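Local coordinates for uncharacterized protein (Parabacteroides merdae, PDB 4MXN) that is uncharacterised but probably acts on polysaccharides as a glycosyl hydrolase of family 28, the pectin-degrading polygalacturonase family, at residues K208-Y213 and I231-I236; F27-D32 and R39-A44. All coordinates share one frame; numbering follows the deposited sequence.

How the contacts relate
The two contacts lie on opposite sides of the chain's centre. Their own centres are 33 Å apart, and their nearest atoms about 23 Å apart, so they do not touch. The fold between them is a right-handed parallel beta-helix, as expected for family 28. Contact 2, near the N-terminus, packs loop 27-32 on helix 38-50, which lies against strands 54-58 and 61-69. Contact 1, near the C-terminus, joins strands 205-210 and 230-233 on successive coils. It is built on main-chain ladder bonds, whereas contact 2 has no hydrogen bond between its segments. No ligand or catalytic residue marks an active site at either place.

Contact 1 (K208-Y213 and I231-I236); sequences KMTDCY and IFTNCI
M209 overlaps the side chain of F232 on the next coil. Its CB lies 3.8 Å from F232 CD2. M209 CG also packs on C235 SG at 3.6 Å, so the selenomethionine spans the ring and the thiol. CG is anti to the backbone N (chi1 -161°), and in one of the two conformers of M209 this brings SE to 4.1 Å from F232 CE2. There the selenium comes obliquely beside the ring, a loose Met-aromatic contact.

The backbones run parallel in direct register. M209 N donates to I231 O, and T233 N donates to M209 O at 2.8 Å. D211 N continues the ladder to T233 O. Beyond the turn, I236 N reaches C212 O.

The T210 and T233 side chains run alongside each other on one face of the strands. One water joins their hydroxyls. It donates to T210 OG1 at 2.6 Å and makes a weak bond to I231 O.

D211 and N234 both have positive phi and hold equivalent places on successive coils. N234 ND2 gives a nearly straight bond (166°) to the anti lone pair of D211 OD1, at 2.8 Å. The oxygen lies close to the amide plane, while the carboxylate is turned 76° against it. An alanine at D211 would remove this acceptor, and the N234 amide would probably be left without its mate and freer to turn. Further on, I236 CD1 meets the edge of the Y213 ring, 4.0 Å from Y213 CD1.

Such matched rungs are characteristic of a parallel beta-helix. Strand 205-210 is flanked by 230-233 and by 182-190, where V184 receives M209 and C212. V243 and S244 of the C-terminal loop touch C235 and F232.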
loop_
_atom_site.group_PDB
_atom_site.type_symbol
_atom_site.label_atom_id
_atom_site.label_comp_id
_atom_site.label_asym_id
_atom_site.label_seq_id
_atom_site.Cartn_x
_atom_site.Cartn_y
_atom_site.Cartn_z
ATOM N N LYS A 208 -12.530 -10.204 -3.334
ATOM C CA LYS A 208 -12.828 -11.103 -2.231
ATOM C C LYS A 208 -11.964 -10.722 -1.053
ATOM O O LYS A 208 -10.742 -10.895 -1.104
ATOM C CB LYS A 208 -12.643 -12.586 -2.619
ATOM C CG LYS A 208 -13.619 -13.107 -3.658
ATOM C CD LYS A 208 -13.587 -14.633 -3.663
ATOM C CE LYS A 208 -14.486 -15.246 -4.697
ATOM N NZ LYS A 208 -14.752 -16.684 -4.399
HETATM N N MSE A 209 -12.599 -10.213 0.008
HETATM C CA MSE A 209 -11.899 -9.802 1.224
HETATM C C MSE A 209 -12.273 -10.762 2.352
HETATM O O MSE A 209 -13.462 -10.908 2.652
HETATM C CB MSE A 209 -12.229 -8.343 1.580
HETATM C CG MSE A 209 -11.222 -7.734 2.532
HETATM SE SE MSE A 209 -11.273 -5.796 2.669
HETATM C CE MSE A 209 -10.664 -5.313 0.891
ATOM N N THR A 210 -11.259 -11.446 2.942
ATOM C CA THR A 210 -11.473 -12.454 3.985
ATOM C C THR A 210 -10.530 -12.275 5.176
ATOM O O THR A 210 -9.335 -12.037 4.991
ATOM C CB THR A 210 -11.277 -13.849 3.356
ATOM O OG1 THR A 210 -12.008 -13.901 2.135
ATOM C CG2 THR A 210 -11.730 -15.004 4.269
ATOM N N ASP A 211 -11.078 -12.415 6.399
ATOM C CA ASP A 211 -10.335 -12.365 7.673
ATOM C C ASP A 211 -9.535 -11.071 7.827
ATOM O O ASP A 211 -8.389 -11.078 8.295
ATOM C CB ASP A 211 -9.398 -13.589 7.816
ATOM C CG ASP A 211 -10.139 -14.905 7.816
ATOM O OD1 ASP A 211 -11.207 -14.979 8.441
ATOM O OD2 ASP A 211 -9.683 -15.834 7.137
ATOM N N CYS A 212 -10.139 -9.958 7.447
ATOM C CA CYS A 212 -9.456 -8.678 7.590
ATOM C C CYS A 212 -9.900 -7.981 8.859
ATOM O O CYS A 212 -11.070 -8.067 9.241
ATOM C CB CYS A 212 -9.664 -7.824 6.346
ATOM S SG CYS A 212 -8.860 -8.519 4.884
ATOM N N TYR A 213 -8.936 -7.352 9.554
ATOM C CA TYR A 213 -9.205 -6.647 10.813
ATOM C C TYR A 213 -8.934 -5.155 10.641
ATOM O O TYR A 213 -7.899 -4.781 10.078
ATOM C CB TYR A 213 -8.349 -7.226 11.971
ATOM C CG TYR A 213 -8.683 -6.643 13.329
ATOM C CD1 TYR A 213 -9.825 -7.036 14.016
ATOM C CD2 TYR A 213 -7.847 -5.704 13.933
ATOM C CE1 TYR A 213 -10.144 -6.494 15.260
ATOM C CE2 TYR A 213 -8.150 -5.160 15.184
ATOM C CZ TYR A 213 -9.307 -5.548 15.838
ATOM O OH TYR A 213 -9.594 -4.991 17.059
ATOM N N ILE A 231 -17.151 -9.813 -2.209
ATOM C CA ILE A 231 -17.447 -10.802 -1.168
ATOM C C ILE A 231 -16.576 -10.511 0.050
ATOM O O ILE A 231 -15.347 -10.625 -0.014
ATOM C CB ILE A 231 -17.299 -12.286 -1.637
ATOM C CG1 ILE A 231 -18.178 -12.594 -2.886
ATOM C CG2 ILE A 231 -17.612 -13.260 -0.475
ATOM C CD1 ILE A 231 -17.882 -13.904 -3.615
ATOM N N PHE A 232 -17.222 -10.159 1.156
ATOM C CA PHE A 232 -16.574 -9.876 2.435
ATOM C C PHE A 232 -16.906 -11.004 3.399
ATOM O O PHE A 232 -18.087 -11.241 3.670
ATOM C CB PHE A 232 -17.031 -8.515 2.994
ATOM C CG PHE A 232 -16.666 -7.322 2.145
ATOM C CD1 PHE A 232 -17.488 -6.912 1.095
ATOM C CD2 PHE A 232 -15.536 -6.572 2.429
ATOM C CE1 PHE A 232 -17.152 -5.798 0.316
ATOM C CE2 PHE A 232 -15.205 -5.455 1.656
ATOM C CZ PHE A 232 -16.006 -5.087 0.594
ATOM N N THR A 233 -15.875 -11.732 3.878
ATOM C CA THR A 233 -16.054 -12.846 4.820
ATOM C C THR A 233 -15.236 -12.561 6.056
ATOM O O THR A 233 -14.019 -12.414 5.947
ATOM C CB THR A 233 -15.639 -14.185 4.180
ATOM O OG1 THR A 233 -16.340 -14.368 2.957
ATOM C CG2 THR A 233 -15.836 -15.386 5.113
ATOM N N ASN A 234 -15.890 -12.515 7.228
ATOM C CA ASN A 234 -15.243 -12.280 8.521
ATOM C C ASN A 234 -14.280 -11.041 8.478
ATOM O O ASN A 234 -13.111 -11.126 8.876
ATOM C CB ASN A 234 -14.512 -13.573 9.000
ATOM C CG ASN A 234 -13.954 -13.484 10.400
ATOM O OD1 ASN A 234 -14.556 -12.884 11.305
ATOM N ND2 ASN A 234 -12.739 -13.986 10.582
ATOM N N CYS A 235 -14.781 -9.906 7.962
ATOM C CA CYS A 235 -14.046 -8.635 7.956
ATOM C C CYS A 235 -14.699 -7.785 9.017
ATOM O O CYS A 235 -15.897 -7.518 8.919
ATOM C CB CYS A 235 -14.069 -7.984 6.579
ATOM S SG CYS A 235 -13.205 -8.932 5.309
ATOM N N ILE A 236 -13.975 -7.501 10.116
ATOM C CA ILE A 236 -14.579 -6.859 11.286
ATOM C C ILE A 236 -13.805 -5.651 11.849
ATOM O O ILE A 236 -12.609 -5.507 11.622
ATOM C CB ILE A 236 -14.759 -7.923 12.426
ATOM C CG1 ILE A 236 -13.393 -8.549 12.859
ATOM C CG2 ILE A 236 -15.783 -9.016 12.043
ATOM C CD1 ILE A 236 -13.288 -8.985 14.340
HETATM O O HOH W 1 -14.470 -13.591 1.228
#

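Contact 2 (F27-D32 and R39-A44); sequences FGIKSD and RSIQRA
F27 lays its ring on A44, and I29 packs against S40 and I41 of the same helix. From CB outward, F27 stays close to that alanine. Its CB is 4.0 Å from A44 CB. CG comes nearest, at 3.6 Å from the same methyl. On one side of the ring CD1 also meets A44 CB. On the other, CD2 and CE2 lie against A44 CA, with CD2 at 3.7 Å. CZ, at the far end, only grazes A44 CA. The methyl stands 3.5 Å above the ring plane, off its centre. This is a CH-pi contact, with A44 CB 16° off the ring normal. The F27 carbonyl oxygen lies 3.5 Å from S40 CB, one helical turn before A44.

Here the loop after strand 21-23 packs on the helix that follows it, 38-50. Family 28 enzymes are right-handed parallel beta-helices, and this helix probably caps the N-terminal end of the solenoid. I41 faces L56 and F58 of strand 54-58, and T65 and I68 of strand 61-69.

I29 fills the angle between the loop and the helix. Its CG1 points away from its own carbonyl carbon (chi1 -62°), which sets it against S40 CB at 3.7 Å. CD1 continues to I41 CA at 3.6 Å, and CG2 touches I41 CG1. The two isoleucine side chains cross at about a right angle. Y63 and F58 also pack on the buried I29, joining it to strands 61-69 and 54-58.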
loop_
_atom_site.group_PDB
_atom_site.type_symbol
_atom_site.label_atom_id
_atom_site.label_comp_id
_atom_site.label_asym_id
_atom_site.label_seq_id
_atom_site.Cartn_x
_atom_site.Cartn_y
_atom_site.Cartn_z
ATOM N N PHE A 27 20.296 -6.280 -4.001
ATOM C CA PHE A 27 20.114 -5.106 -4.859
ATOM C C PHE A 27 20.553 -3.797 -4.173
ATOM O O PHE A 27 20.240 -2.710 -4.669
ATOM C CB PHE A 27 18.654 -5.003 -5.314
ATOM C CG PHE A 27 18.273 -6.078 -6.315
ATOM C CD1 PHE A 27 17.769 -7.302 -5.889
ATOM C CD2 PHE A 27 18.387 -5.850 -7.687
ATOM C CE1 PHE A 27 17.392 -8.285 -6.812
ATOM C CE2 PHE A 27 18.040 -6.844 -8.612
ATOM C CZ PHE A 27 17.534 -8.051 -8.164
ATOM N N GLY A 28 21.293 -3.915 -3.076
ATOM C CA GLY A 28 21.778 -2.771 -2.303
ATOM C C GLY A 28 20.709 -2.102 -1.466
ATOM O O GLY A 28 20.831 -0.923 -1.119
ATOM N N ILE A 29 19.608 -2.836 -1.179
ATOM C CA ILE A 29 18.506 -2.307 -0.361
ATOM C C ILE A 29 18.931 -2.502 1.096
ATOM O O ILE A 29 19.288 -3.617 1.477
ATOM C CB ILE A 29 17.151 -2.968 -0.717
ATOM C CG1 ILE A 29 16.764 -2.673 -2.191
ATOM C CG2 ILE A 29 16.022 -2.525 0.254
ATOM C CD1 ILE A 29 15.806 -3.709 -2.840
ATOM N N LYS A 30 18.922 -1.421 1.895
ATOM C CA LYS A 30 19.431 -1.481 3.275
ATOM C C LYS A 30 18.353 -1.355 4.305
ATOM O O LYS A 30 17.482 -0.480 4.202
ATOM C CB LYS A 30 20.508 -0.401 3.502
ATOM C CG LYS A 30 21.694 -0.615 2.549
ATOM C CD LYS A 30 22.826 0.358 2.719
ATOM C CE LYS A 30 23.879 0.188 1.637
ATOM N NZ LYS A 30 24.517 -1.164 1.637
ATOM N N SER A 31 18.453 -2.239 5.317
ATOM C CA SER A 31 17.533 -2.396 6.438
ATOM C C SER A 31 17.940 -1.605 7.688
ATOM O O SER A 31 17.563 -2.015 8.788
ATOM C CB SER A 31 17.457 -3.867 6.807
ATOM O OG SER A 31 18.727 -4.299 7.270
ATOM N N ASP A 32 18.640 -0.458 7.519
ATOM C CA ASP A 32 19.136 0.355 8.627
ATOM C C ASP A 32 18.110 1.422 9.108
ATOM O O ASP A 32 18.390 2.169 10.055
ATOM C CB ASP A 32 20.459 1.021 8.182
ATOM C CG ASP A 32 20.384 1.841 6.888
ATOM O OD1 ASP A 32 19.263 2.267 6.506
ATOM O OD2 ASP A 32 21.436 2.080 6.281
ATOM N N ARG A 39 14.830 3.900 -5.226
ATOM C CA ARG A 39 15.379 3.556 -6.533
ATOM C C ARG A 39 15.902 2.115 -6.598
ATOM O O ARG A 39 15.711 1.453 -7.631
ATOM C CB ARG A 39 16.465 4.559 -6.937
ATOM C CG ARG A 39 15.895 5.972 -7.245
ATOM C CD ARG A 39 15.186 6.072 -8.593
ATOM N NE ARG A 39 16.161 5.954 -9.674
ATOM C CZ ARG A 39 16.676 6.989 -10.315
ATOM N NH1 ARG A 39 16.258 8.218 -10.047
ATOM N NH2 ARG A 39 17.601 6.807 -11.243
ATOM N N SER A 40 16.525 1.611 -5.514
ATOM C CA SER A 40 17.053 0.244 -5.526
ATOM C C SER A 40 15.911 -0.775 -5.450
ATOM O O SER A 40 15.986 -1.813 -6.121
ATOM C CB SER A 40 18.066 0.022 -4.408
ATOM O OG SER A 40 19.177 0.892 -4.569
ATOM N N ILE A 41 14.841 -0.468 -4.678
ATOM C CA ILE A 41 13.661 -1.356 -4.622
ATOM C C ILE A 41 13.014 -1.384 -6.013
ATOM O O ILE A 41 12.689 -2.458 -6.512
ATOM C CB ILE A 41 12.636 -0.912 -3.522
ATOM C CG1 ILE A 41 13.216 -1.058 -2.100
ATOM C CG2 ILE A 41 11.320 -1.721 -3.675
ATOM C CD1 ILE A 41 12.429 -0.311 -0.985
ATOM N N GLN A 42 12.834 -0.184 -6.634
ATOM C CA GLN A 42 12.225 -0.085 -7.959
ATOM C C GLN A 42 13.011 -0.896 -8.990
ATOM O O GLN A 42 12.405 -1.594 -9.807
ATOM C CB GLN A 42 12.105 1.381 -8.431
ATOM C CG GLN A 42 11.228 1.528 -9.682
ATOM C CD GLN A 42 9.834 1.023 -9.397
ATOM O OE1 GLN A 42 9.159 1.515 -8.487
ATOM N NE2 GLN A 42 9.411 -0.037 -10.095
ATOM N N ARG A 43 14.353 -0.774 -8.974
ATOM C CA ARG A 43 15.195 -1.513 -9.911
ATOM C C ARG A 43 15.066 -3.030 -9.668
ATOM O O ARG A 43 15.009 -3.809 -10.635
ATOM C CB ARG A 43 16.654 -1.042 -9.836
ATOM C CG ARG A 43 17.572 -1.748 -10.857
ATOM C CD ARG A 43 17.306 -1.392 -12.324
ATOM N NE ARG A 43 17.649 -0.004 -12.639
ATOM C CZ ARG A 43 18.552 0.377 -13.541
ATOM N NH1 ARG A 43 19.230 -0.528 -14.239
ATOM N NH2 ARG A 43 18.782 1.666 -13.752
ATOM N N ALA A 44 14.974 -3.448 -8.390
ATOM C CA ALA A 44 14.793 -4.870 -8.083
ATOM C C ALA A 44 13.452 -5.367 -8.662
ATOM O O ALA A 44 13.421 -6.397 -9.333
ATOM C CB ALA A 44 14.847 -5.097 -6.579
#